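Local atomic coordinates of LAO/AO transport system kinase (Escherichia coli, PDB entry 2P67), a protein that belongs to the MeaB family of P-loop NTPases and folds around a parallel beta sheet with helices packed on its faces. Residues T71-F76 and V151-T156; M78-I81 and K86-V89; N55-G60 and E250-I255; N111-A114 and A118-I121; E139-C144 and A167-C172. All blocks are in the same frame, centred on the assembly; numbering follows the deposited sequence. Where two conformers were deposited one is given.

Contact 1: residues T71-F76 and V151-T156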
# COMPACT_ATOMS: atom_id res chain seq x y z
N THR A 71 -13.29 25.40 11.82
CA THR A 71 -13.10 26.08 13.12
C THR A 71 -11.74 25.77 13.71
O THR A 71 -11.08 26.66 14.28
CB THR A 71 -14.23 25.76 14.14
OG1 THR A 71 -14.21 24.37 14.50
CG2 THR A 71 -15.58 26.11 13.54
N PHE A 72 -11.31 24.51 13.57
CA PHE A 72 -9.99 24.11 14.03
C PHE A 72 -8.89 24.89 13.31
O PHE A 72 -8.01 25.43 13.96
CB PHE A 72 -9.76 22.60 13.88
CG PHE A 72 -8.33 22.20 14.12
CD1 PHE A 72 -7.85 22.08 15.42
CD2 PHE A 72 -7.46 21.98 13.05
CE1 PHE A 72 -6.52 21.75 15.66
CE2 PHE A 72 -6.12 21.65 13.28
CZ PHE A 72 -5.66 21.53 14.59
N LEU A 73 -8.94 24.92 11.98
CA LEU A 73 -7.94 25.64 11.20
C LEU A 73 -7.84 27.12 11.56
O LEU A 73 -6.75 27.68 11.64
CB LEU A 73 -8.19 25.48 9.71
CG LEU A 73 -7.81 24.11 9.15
CD1 LEU A 73 -8.33 24.01 7.72
CD2 LEU A 73 -6.29 23.87 9.23
N GLU A 74 -8.99 27.75 11.77
CA GLU A 74 -9.03 29.15 12.18
C GLU A 74 -8.36 29.33 13.54
O GLU A 74 -7.48 30.17 13.69
CB GLU A 74 -10.48 29.66 12.23
CG GLU A 74 -10.56 31.14 12.62
CD GLU A 74 -11.96 31.59 12.98
OE1 GLU A 74 -12.70 30.81 13.61
OE2 GLU A 74 -12.32 32.74 12.65
N ALA A 75 -8.77 28.54 14.53
CA ALA A 75 -8.16 28.60 15.86
C ALA A 75 -6.66 28.30 15.83
O ALA A 75 -5.87 29.02 16.43
CB ALA A 75 -8.91 27.68 16.84
N PHE A 76 -6.28 27.24 15.11
CA PHE A 76 -4.88 26.83 15.04
C PHE A 76 -4.06 27.91 14.34
O PHE A 76 -2.98 28.29 14.82
CB PHE A 76 -4.76 25.47 14.32
CG PHE A 76 -3.35 24.93 14.22
CD1 PHE A 76 -2.66 24.51 15.36
CD2 PHE A 76 -2.73 24.81 12.98
CE1 PHE A 76 -1.35 23.99 15.26
CE2 PHE A 76 -1.42 24.30 12.87
CZ PHE A 76 -0.73 23.90 14.00
N VAL A 151 5.07 28.42 8.32
CA VAL A 151 4.28 27.19 8.33
C VAL A 151 3.37 27.23 7.11
O VAL A 151 2.72 28.26 6.86
CB VAL A 151 3.38 27.12 9.58
CG1 VAL A 151 2.50 25.83 9.56
CG2 VAL A 151 4.22 27.17 10.86
N VAL A 152 3.37 26.16 6.33
CA VAL A 152 2.40 25.97 5.26
C VAL A 152 1.54 24.76 5.58
O VAL A 152 2.07 23.68 5.85
CB VAL A 152 3.06 25.69 3.88
CG1 VAL A 152 1.99 25.73 2.77
CG2 VAL A 152 4.16 26.70 3.60
N ILE A 153 0.22 24.96 5.54
CA ILE A 153 -0.75 23.91 5.85
C ILE A 153 -1.50 23.54 4.59
O ILE A 153 -2.13 24.40 3.96
CB ILE A 153 -1.77 24.38 6.90
CG1 ILE A 153 -1.05 24.82 8.19
CG2 ILE A 153 -2.79 23.27 7.22
CD1 ILE A 153 -1.98 25.40 9.24
N VAL A 154 -1.41 22.27 4.20
CA VAL A 154 -2.23 21.78 3.11
C VAL A 154 -3.41 21.03 3.73
O VAL A 154 -3.23 20.16 4.60
CB VAL A 154 -1.41 20.96 2.06
CG1 VAL A 154 -0.81 19.67 2.65
CG2 VAL A 154 -2.26 20.68 0.81
N GLU A 155 -4.62 21.38 3.32
CA GLU A 155 -5.76 20.76 3.98
C GLU A 155 -6.80 20.26 3.00
O GLU A 155 -6.99 20.85 1.94
CB GLU A 155 -6.36 21.70 5.04
CG GLU A 155 -6.90 23.00 4.49
CD GLU A 155 -8.38 22.94 4.21
OE1 GLU A 155 -8.96 24.00 3.93
OE2 GLU A 155 -8.97 21.84 4.28
N THR A 156 -7.46 19.16 3.34
CA THR A 156 -8.54 18.66 2.52
C THR A 156 -9.42 17.74 3.36
O THR A 156 -9.09 17.44 4.50
CB THR A 156 -8.04 17.97 1.21
OG1 THR A 156 -9.11 17.84 0.26
CG2 THR A 156 -7.40 16.60 1.50

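Contact 2: residues M78-I81 and K86-V89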
# COMPACT_ATOMS: atom_id res chain seq x y z
N MET A 78 -4.72 31.13 13.95
CA MET A 78 -4.64 32.32 14.81
C MET A 78 -3.64 32.14 15.95
O MET A 78 -2.92 33.07 16.30
CB MET A 78 -6.03 32.76 15.31
CG MET A 78 -6.90 33.42 14.22
SD MET A 78 -6.09 34.76 13.27
CE MET A 78 -5.71 35.94 14.56
N LEU A 79 -3.55 30.93 16.51
CA LEU A 79 -2.50 30.63 17.50
C LEU A 79 -1.10 30.85 16.94
O LEU A 79 -0.24 31.46 17.60
CB LEU A 79 -2.64 29.20 18.04
CG LEU A 79 -1.65 28.68 19.09
CD1 LEU A 79 -2.29 27.57 19.85
CD2 LEU A 79 -0.35 28.21 18.50
N LEU A 80 -0.84 30.35 15.73
CA LEU A 80 0.47 30.48 15.10
C LEU A 80 0.82 31.94 14.87
O LEU A 80 1.95 32.35 15.09
CB LEU A 80 0.53 29.71 13.78
CG LEU A 80 0.38 28.19 13.89
CD1 LEU A 80 0.21 27.50 12.51
CD2 LEU A 80 1.57 27.63 14.62
N ILE A 81 -0.18 32.72 14.46
CA ILE A 81 0.03 34.15 14.21
C ILE A 81 0.34 34.89 15.51
O ILE A 81 1.26 35.71 15.55
CB ILE A 81 -1.16 34.77 13.45
CG1 ILE A 81 -1.15 34.28 11.99
CG2 ILE A 81 -1.10 36.31 13.49
CD1 ILE A 81 -2.48 34.32 11.35
N LYS A 86 4.22 33.42 10.30
CA LYS A 86 3.49 33.64 9.06
C LYS A 86 3.01 32.26 8.59
O LYS A 86 3.83 31.33 8.43
CB LYS A 86 4.41 34.28 8.00
CG LYS A 86 4.88 35.71 8.39
CD LYS A 86 6.00 36.21 7.46
CE LYS A 86 7.36 35.56 7.80
NZ LYS A 86 8.47 36.02 6.90
N VAL A 87 1.70 32.12 8.38
CA VAL A 87 1.11 30.83 7.99
C VAL A 87 0.29 30.93 6.70
O VAL A 87 -0.55 31.83 6.54
CB VAL A 87 0.29 30.17 9.15
CG1 VAL A 87 -0.90 31.02 9.56
CG2 VAL A 87 -0.16 28.75 8.79
N ALA A 88 0.54 29.99 5.79
CA ALA A 88 -0.18 29.89 4.52
C ALA A 88 -1.02 28.62 4.59
O ALA A 88 -0.59 27.61 5.18
CB ALA A 88 0.80 29.79 3.35
N VAL A 89 -2.22 28.70 4.00
CA VAL A 89 -3.14 27.55 3.94
C VAL A 89 -3.47 27.25 2.47
O VAL A 89 -3.96 28.13 1.75
CB VAL A 89 -4.42 27.81 4.76
CG1 VAL A 89 -5.38 26.61 4.67
CG2 VAL A 89 -4.07 28.04 6.22

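Contact 3: residues N55-G60 and E250-I255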
# COMPACT_ATOMS: atom_id res chain seq x y z
N ASN A 55 12.81 25.63 4.16
CA ASN A 55 12.93 26.08 5.55
C ASN A 55 11.58 26.48 6.13
O ASN A 55 11.44 27.49 6.84
CB ASN A 55 13.94 27.22 5.66
CG ASN A 55 15.37 26.71 5.87
OD1 ASN A 55 15.70 26.15 6.93
ND2 ASN A 55 16.20 26.88 4.87
N THR A 56 10.58 25.66 5.82
CA THR A 56 9.20 25.91 6.21
C THR A 56 8.65 24.60 6.80
O THR A 56 8.85 23.53 6.25
CB THR A 56 8.38 26.32 4.97
OG1 THR A 56 8.93 27.54 4.43
CG2 THR A 56 6.90 26.53 5.32
N LEU A 57 7.97 24.71 7.95
CA LEU A 57 7.26 23.56 8.50
C LEU A 57 6.02 23.29 7.64
O LEU A 57 5.14 24.15 7.52
CB LEU A 57 6.87 23.82 9.95
CG LEU A 57 6.04 22.74 10.68
CD1 LEU A 57 6.75 21.38 10.72
CD2 LEU A 57 5.64 23.22 12.07
N ARG A 58 5.96 22.10 7.04
CA ARG A 58 4.87 21.72 6.14
C ARG A 58 3.92 20.80 6.90
O ARG A 58 4.32 19.71 7.34
CB ARG A 58 5.43 20.99 4.92
CG ARG A 58 6.42 21.83 4.08
CD ARG A 58 7.32 20.92 3.24
NE ARG A 58 6.60 20.13 2.23
CZ ARG A 58 6.48 20.46 0.94
NH1 ARG A 58 6.97 21.62 0.47
NH2 ARG A 58 5.83 19.65 0.11
N LEU A 59 2.69 21.26 7.09
CA LEU A 59 1.70 20.47 7.81
C LEU A 59 0.57 20.01 6.89
O LEU A 59 0.12 20.78 6.02
CB LEU A 59 1.09 21.29 8.96
CG LEU A 59 2.06 21.86 10.00
CD1 LEU A 59 1.29 22.69 11.03
CD2 LEU A 59 2.86 20.75 10.68
N GLY A 60 0.09 18.78 7.10
CA GLY A 60 -1.10 18.33 6.42
C GLY A 60 -2.21 18.17 7.44
O GLY A 60 -1.99 17.63 8.55
N GLU A 250 -1.98 22.85 23.05
CA GLU A 250 -1.43 21.53 23.30
C GLU A 250 -1.15 20.77 22.00
O GLU A 250 -0.17 20.02 21.90
CB GLU A 250 -2.39 20.74 24.20
CG GLU A 250 -2.39 21.23 25.67
CD GLU A 250 -3.17 22.55 25.92
OE1 GLU A 250 -3.78 23.18 25.01
OE2 GLU A 250 -3.16 22.98 27.10
N ILE A 251 -2.00 20.99 21.00
CA ILE A 251 -1.80 20.40 19.67
C ILE A 251 -0.55 20.97 19.00
O ILE A 251 0.28 20.23 18.47
CB ILE A 251 -3.08 20.53 18.81
CG1 ILE A 251 -4.19 19.60 19.38
CG2 ILE A 251 -2.78 20.24 17.31
CD1 ILE A 251 -5.55 19.93 19.00
N TRP A 252 -0.37 22.29 19.08
CA TRP A 252 0.84 22.94 18.55
C TRP A 252 2.07 22.41 19.27
O TRP A 252 3.09 22.10 18.65
CB TRP A 252 0.72 24.46 18.69
CG TRP A 252 1.91 25.25 18.26
CD1 TRP A 252 2.53 26.26 18.97
CD2 TRP A 252 2.64 25.12 17.03
NE1 TRP A 252 3.60 26.76 18.25
CE2 TRP A 252 3.69 26.08 17.06
CE3 TRP A 252 2.52 24.28 15.91
CZ2 TRP A 252 4.60 26.24 16.00
CZ3 TRP A 252 3.44 24.43 14.86
CH2 TRP A 252 4.45 25.41 14.91
N HIS A 253 1.97 22.26 20.58
CA HIS A 253 3.06 21.71 21.35
C HIS A 253 3.42 20.28 20.97
O HIS A 253 4.59 19.92 20.95
CB HIS A 253 2.76 21.87 22.83
CG HIS A 253 2.81 23.29 23.27
ND1 HIS A 253 2.12 23.77 24.37
CD2 HIS A 253 3.44 24.36 22.73
CE1 HIS A 253 2.36 25.07 24.49
NE2 HIS A 253 3.15 25.45 23.51
N ALA A 254 2.42 19.48 20.63
CA ALA A 254 2.66 18.12 20.18
C ALA A 254 3.36 18.12 18.82
O ALA A 254 4.24 17.29 18.58
CB ALA A 254 1.36 17.33 20.11
N ILE A 255 2.96 19.03 17.93
CA ILE A 255 3.62 19.19 16.64
C ILE A 255 5.09 19.56 16.83
O ILE A 255 5.96 19.00 16.14
CB ILE A 255 2.88 20.21 15.72
CG1 ILE A 255 1.53 19.62 15.29
CG2 ILE A 255 3.73 20.55 14.46
CD1 ILE A 255 0.45 20.61 14.82

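Contact 4: residues N111-A114 and A118-I121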
# COMPACT_ATOMS: atom_id res chain seq x y z
N ASN A 111 -13.45 34.51 7.77
CA ASN A 111 -13.19 34.28 9.19
C ASN A 111 -11.99 35.08 9.68
O ASN A 111 -11.42 35.88 8.93
CB ASN A 111 -13.00 32.79 9.46
CG ASN A 111 -11.81 32.18 8.73
OD1 ASN A 111 -10.87 32.88 8.32
ND2 ASN A 111 -11.83 30.86 8.57
N ASP A 112 -11.59 34.85 10.92
CA ASP A 112 -10.48 35.59 11.53
C ASP A 112 -9.13 35.36 10.87
O ASP A 112 -8.33 36.29 10.77
CB ASP A 112 -10.41 35.29 13.02
CG ASP A 112 -11.45 36.05 13.79
OD1 ASP A 112 -11.28 37.29 13.94
OD2 ASP A 112 -12.44 35.42 14.23
N LEU A 113 -8.90 34.14 10.40
CA LEU A 113 -7.66 33.81 9.67
C LEU A 113 -7.58 34.58 8.35
O LEU A 113 -6.51 35.05 7.97
CB LEU A 113 -7.55 32.30 9.44
CG LEU A 113 -6.17 31.70 9.15
CD1 LEU A 113 -5.16 32.08 10.23
CD2 LEU A 113 -6.25 30.19 9.02
N ALA A 114 -8.73 34.70 7.68
CA ALA A 114 -8.85 35.48 6.44
C ALA A 114 -8.47 36.95 6.62
O ALA A 114 -7.99 37.61 5.69
CB ALA A 114 -10.25 35.38 5.89
N ALA A 118 -0.78 38.31 8.44
CA ALA A 118 0.30 37.33 8.51
C ALA A 118 -0.16 35.95 8.03
O ALA A 118 0.59 34.97 8.13
CB ALA A 118 0.87 37.25 9.95
N ALA A 119 -1.38 35.87 7.50
CA ALA A 119 -1.87 34.64 6.86
C ALA A 119 -2.08 34.80 5.34
O ALA A 119 -2.06 35.93 4.79
CB ALA A 119 -3.12 34.13 7.55
N PHE A 120 -2.26 33.68 4.65
CA PHE A 120 -2.46 33.67 3.21
C PHE A 120 -3.22 32.38 2.91
O PHE A 120 -2.71 31.30 3.19
CB PHE A 120 -1.10 33.69 2.48
CG PHE A 120 -1.19 33.93 0.99
CD1 PHE A 120 -1.02 35.22 0.47
CD2 PHE A 120 -1.42 32.87 0.11
CE1 PHE A 120 -1.10 35.46 -0.92
CE2 PHE A 120 -1.50 33.09 -1.27
CZ PHE A 120 -1.34 34.41 -1.79
N ILE A 121 -4.41 32.49 2.33
CA ILE A 121 -5.24 31.32 2.03
C ILE A 121 -5.50 31.18 0.52
O ILE A 121 -5.96 32.13 -0.11
CB ILE A 121 -6.61 31.39 2.79
CG1 ILE A 121 -6.40 31.62 4.29
CG2 ILE A 121 -7.45 30.13 2.53
CD1 ILE A 121 -7.58 32.30 4.99

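Contact 5: residues E139-C144 and A167-C172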
# COMPACT_ATOMS: atom_id res chain seq x y z
N GLU A 139 3.45 22.72 -5.98
CA GLU A 139 4.02 23.94 -6.54
C GLU A 139 3.61 25.20 -5.75
O GLU A 139 4.43 26.09 -5.48
CB GLU A 139 3.69 24.04 -8.04
CG GLU A 139 4.34 22.90 -8.82
CD GLU A 139 3.93 22.85 -10.27
OE1 GLU A 139 2.87 23.42 -10.64
OE2 GLU A 139 4.70 22.23 -11.04
N LEU A 140 2.34 25.27 -5.35
CA LEU A 140 1.88 26.40 -4.56
C LEU A 140 2.59 26.44 -3.20
O LEU A 140 2.93 27.51 -2.72
CB LEU A 140 0.37 26.35 -4.38
CG LEU A 140 -0.50 26.40 -5.65
CD1 LEU A 140 -1.95 26.47 -5.22
CD2 LEU A 140 -0.17 27.59 -6.55
N MET A 141 2.81 25.26 -2.61
CA MET A 141 3.57 25.13 -1.36
C MET A 141 5.00 25.68 -1.52
O MET A 141 5.48 26.43 -0.67
CB MET A 141 3.63 23.66 -0.89
CG MET A 141 2.30 23.11 -0.37
SD MET A 141 2.37 21.31 -0.02
CE MET A 141 3.17 21.35 1.61
N LEU A 142 5.66 25.33 -2.63
CA LEU A 142 6.99 25.88 -2.95
C LEU A 142 6.99 27.41 -3.01
O LEU A 142 7.88 28.05 -2.45
CB LEU A 142 7.52 25.30 -4.25
CG LEU A 142 7.91 23.82 -4.31
CD1 LEU A 142 8.45 23.51 -5.69
CD2 LEU A 142 8.95 23.45 -3.21
N LEU A 143 5.96 27.99 -3.65
CA LEU A 143 5.84 29.45 -3.72
C LEU A 143 5.74 30.05 -2.31
O LEU A 143 6.41 31.04 -2.00
CB LEU A 143 4.65 29.90 -4.60
CG LEU A 143 4.85 29.62 -6.10
CD1 LEU A 143 3.53 29.78 -6.86
CD2 LEU A 143 5.93 30.51 -6.69
N CYS A 144 4.94 29.42 -1.45
CA CYS A 144 4.83 29.88 -0.07
C CYS A 144 6.17 29.81 0.68
O CYS A 144 6.50 30.70 1.48
CB CYS A 144 3.75 29.11 0.67
SG CYS A 144 2.10 29.40 0.04
N ALA A 167 -0.41 13.10 3.09
CA ALA A 167 0.69 12.68 3.95
C ALA A 167 2.02 12.67 3.22
O ALA A 167 3.05 12.94 3.83
CB ALA A 167 0.41 11.28 4.51
N ARG A 168 1.98 12.35 1.92
CA ARG A 168 3.17 12.21 1.08
C ARG A 168 3.87 13.52 0.74
O ARG A 168 4.96 13.51 0.19
CB ARG A 168 2.80 11.55 -0.26
CG ARG A 168 2.38 10.11 -0.19
CD ARG A 168 2.45 9.46 -1.57
NE ARG A 168 1.51 10.01 -2.54
CZ ARG A 168 0.46 9.35 -3.04
NH1 ARG A 168 0.21 8.10 -2.65
NH2 ARG A 168 -0.34 9.93 -3.93
N MET A 169 3.22 14.64 1.03
CA MET A 169 3.84 15.94 0.76
C MET A 169 4.10 16.83 1.99
O MET A 169 4.38 18.01 1.84
CB MET A 169 3.03 16.71 -0.31
CG MET A 169 1.69 17.29 0.16
SD MET A 169 0.76 18.09 -1.23
CE MET A 169 -0.11 16.67 -1.77
N VAL A 170 3.98 16.28 3.20
CA VAL A 170 4.08 17.13 4.41
C VAL A 170 5.05 16.53 5.43
O VAL A 170 5.34 15.33 5.37
CB VAL A 170 2.69 17.38 5.09
CG1 VAL A 170 1.74 18.12 4.13
CG2 VAL A 170 2.08 16.06 5.62
N ASP A 171 5.54 17.38 6.33
CA ASP A 171 6.46 16.99 7.40
C ASP A 171 5.70 16.27 8.51
O ASP A 171 6.21 15.31 9.10
CB ASP A 171 7.12 18.23 8.02
CG ASP A 171 7.97 19.02 7.03
OD1 ASP A 171 8.48 18.40 6.06
OD2 ASP A 171 8.17 20.24 7.26
N CYS A 172 4.49 16.74 8.77
CA CYS A 172 3.68 16.23 9.88
C CYS A 172 2.22 16.20 9.46
O CYS A 172 1.68 17.24 9.02
CB CYS A 172 3.85 17.10 11.14
SG CYS A 172 2.90 16.50 12.60

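Contact 1: residues T71-F76 and V151-T156
L73 and F76, one helical turn apart, rest on I153 and E155 of the strand, two residues apart and so on the same face of the sheet. The CD1 methyl of L73 sits above the flat face of the E155 carboxylate, 3.7 Å from E155 CD and equally close to E155 CG. The other methyl, CD2, passes I153 CG2 at 4.1 Å, the two side chains running past each other in opposite directions. I153 in turn sends CD1 to the F76 ring, where it meets the edge in the ring plane, 3.8 Å from F76 CE2. The fork of L73 thus lets one residue serve both E155 and I153, and the flat ring of F76 takes the isoleucine tip at its edge.

Behind this shell, the F76 ring is carried toward the sheet by a first torsion of -178°, while F76 CB lies over one face of F72. The E155 chain bends at its second torsion (95°), which turns the carboxylate to K69, its salt-bridge partner just before the segment in a sequence consistent with a P-loop (Walker A). Helix and strand run nearly antiparallel, at 170°.

A buried carboxylate lying under a methyl group gains little from that neighbour. Its charge is answered by K69, and the low-polarity surroundings, L73 among them, probably strengthen that pairing.

Contact 2: residues M78-I81 and K86-V89
Two first torsions bring L80 and V87 together: L80 sets CG beside its own backbone N (chi1 -65°), and V87, with chi1 63°, turns CG2 anti to its backbone N and CG1 between N and the carbonyl carbon. V87 has two conformers, so its methyl contacts hold for one of them and are less certain. In that conformer the torsion shares out the two methyls of the valine. CG2 receives L80 CD1 at 3.9 Å, and CG1 receives I81 CD1 at 4.1 Å, with I81 CG1 at much the same distance. Both helix side chains cross the valine at about a right angle.

The residue types fit these roles. V87 is short and beta-branched, which suits a strand, and it presents two methyls to two neighbours. L80 starts out toward the strand. I81 leaves the helix at an angle and lays its CG1-CD1 arm along the valine, both carbons touching V87 CG1. Apolar contact alone joins these side chains, and it is close without being tight.

The nearest backbones are those of I81 and K86, with CA atoms 6.2 Å apart, for this is where the chain turns from helix 69-82 into strand 87-92. The pair is the second half of a beta-alpha-beta crossover that starts from strand 57-63. Around it, L80 also packs on W252 of helix 248-264 and V151 of strand 151-157, V87 leans on V151 and I153, and I81 meets L113 in the loop that leads to strand 119-124.

Contact 3: residues N55-G60 and E250-I255
The helical bonds A254 N to E250 O (2.9 Å) and I255 N to I251 O (3.0 Å) fix the turn from which W252 and I255 reach L57 and L59. Across the contact itself the meeting is purely apolar. L57, with CG anti to its backbone N (chi1 177°), extends CD2 to the six-membered end of the W252 indole. There the methyl lies at the ring edge, near its plane, 3.8 Å from W252 CZ3. The two side chains slide past each other in opposite directions. Because L57 meets only the ring edge, a face is left for L80 of helix 69-82.

The same CD2 of L57 also touches I255 CG2 at 4.1 Å. L59 approaches I255 tip to tip, L59 CD2 standing 3.9 Å from I255 CG2, so one isoleucine methyl rests on two neighbouring leucine methyls, both on its strand-facing side. Alternate strand residues point to one face of the sheet, hence L57 and L59 share this task, while R58 between them turns to the other face and pairs with E145.

Helix 248-264 thus covers strand 57-63, the segments 57-60 and 250-255 running at 121° to each other. It lies beside helix 69-82, where F76 touches both L59 and I255, and I255 extends the cover to L198 of strand 198-201.

Contact 4: residues N111-A114 and A118-I121
The flat peptide between L113 and A114 has I121 CD1 over one face, 3.8 Å from A114 N, and A119 CB beyond its oxygen edge, somewhat off the plane and 3.5 Å from L113 O. This peptide belongs to an Asx motif in the loop that leads into the edge strand of the parallel sheet. N111 OD1 accepts from A114 N at 2.9 Å, and the donor lies nearly along the axis of the amide C=O (173°). Asparagine is apt here, since its short side chain can reach the backbone N-H three residues on and hold a helix-like turn that otherwise lacks the regular bonds.

Strand residues A119 and I121 face the turn, while F120 between them points away to helix 21-32. The small methyl of A119 lets the L113 carbonyl come close, and the longer I121 reaches out to A114, its CD1 resting 3.7 Å from A114 CA. Outside the segments, E74 OE2 accepts a hydrogen bond from D112 N, tying the turn to helix 69-82. I81 of that helix touches both L113 and A119. A chi1 of -159° swings the branch of L113 beside its own carbonyl carbon and places CD1 3.9 Å from A119 CB.

Contact 5: residues E139-C144 and A167-C172
M141, on a regular helical turn, confronts M169 and V170, the last two residues of a type I beta turn that runs from A167 to V170; the CA atoms of M141 and M169 stand 9.4 Å apart. In this P-loop NTPase fold the contact lies across the sheet from helix 69-82, where helix 133-146 meets the loop before strand 172-177. Methionine suits such a gap, being long, unbranched and flexible enough to span it. The two thioether chains cross at about a right angle, with M141 SD 3.8 Å from M169 SD.

M169 reaches back toward the helix with chi1 at 73°. Both chains bend at the last torsion; in M141 (chi3 81°) the bend directs CE to the backbone of the turn and to V170 CG1, 4.3 Å away.

The turn is anchored from outside: V170 O accepts from Q275 NE2, and D171 pairs with R272, one of the residues at the bound sodium ion. On the helix, E139 forms a salt bridge with R317 of the second subunit. The methyl of M141 finishes near a polar atom that is already engaged: CE lies 3.6 Å from M169 O, which accepts a hydrogen bond from R58 NH2.

Overall arrangement
From the N terminus, strand 57-63 opens contact 3, the longest loop, which closes only at helix 248-264 and encloses the other four contacts. Helix 69-82 then opens contact 1, whose loop ends at strand 151-157. Within that span contacts 2 and 4 follow in series, each a short return into the next strand, 87-92 and then 119-124. Contact 5 starts at helix 133-146, before contact 1 has closed, and ends beyond it, so these two loops cross. Contacts 1 to 4 gather helices 69-82 and 248-264 and the 111-114 turn on one face of the sheet; contact 5 joins helix 133-146 to a loop on the other.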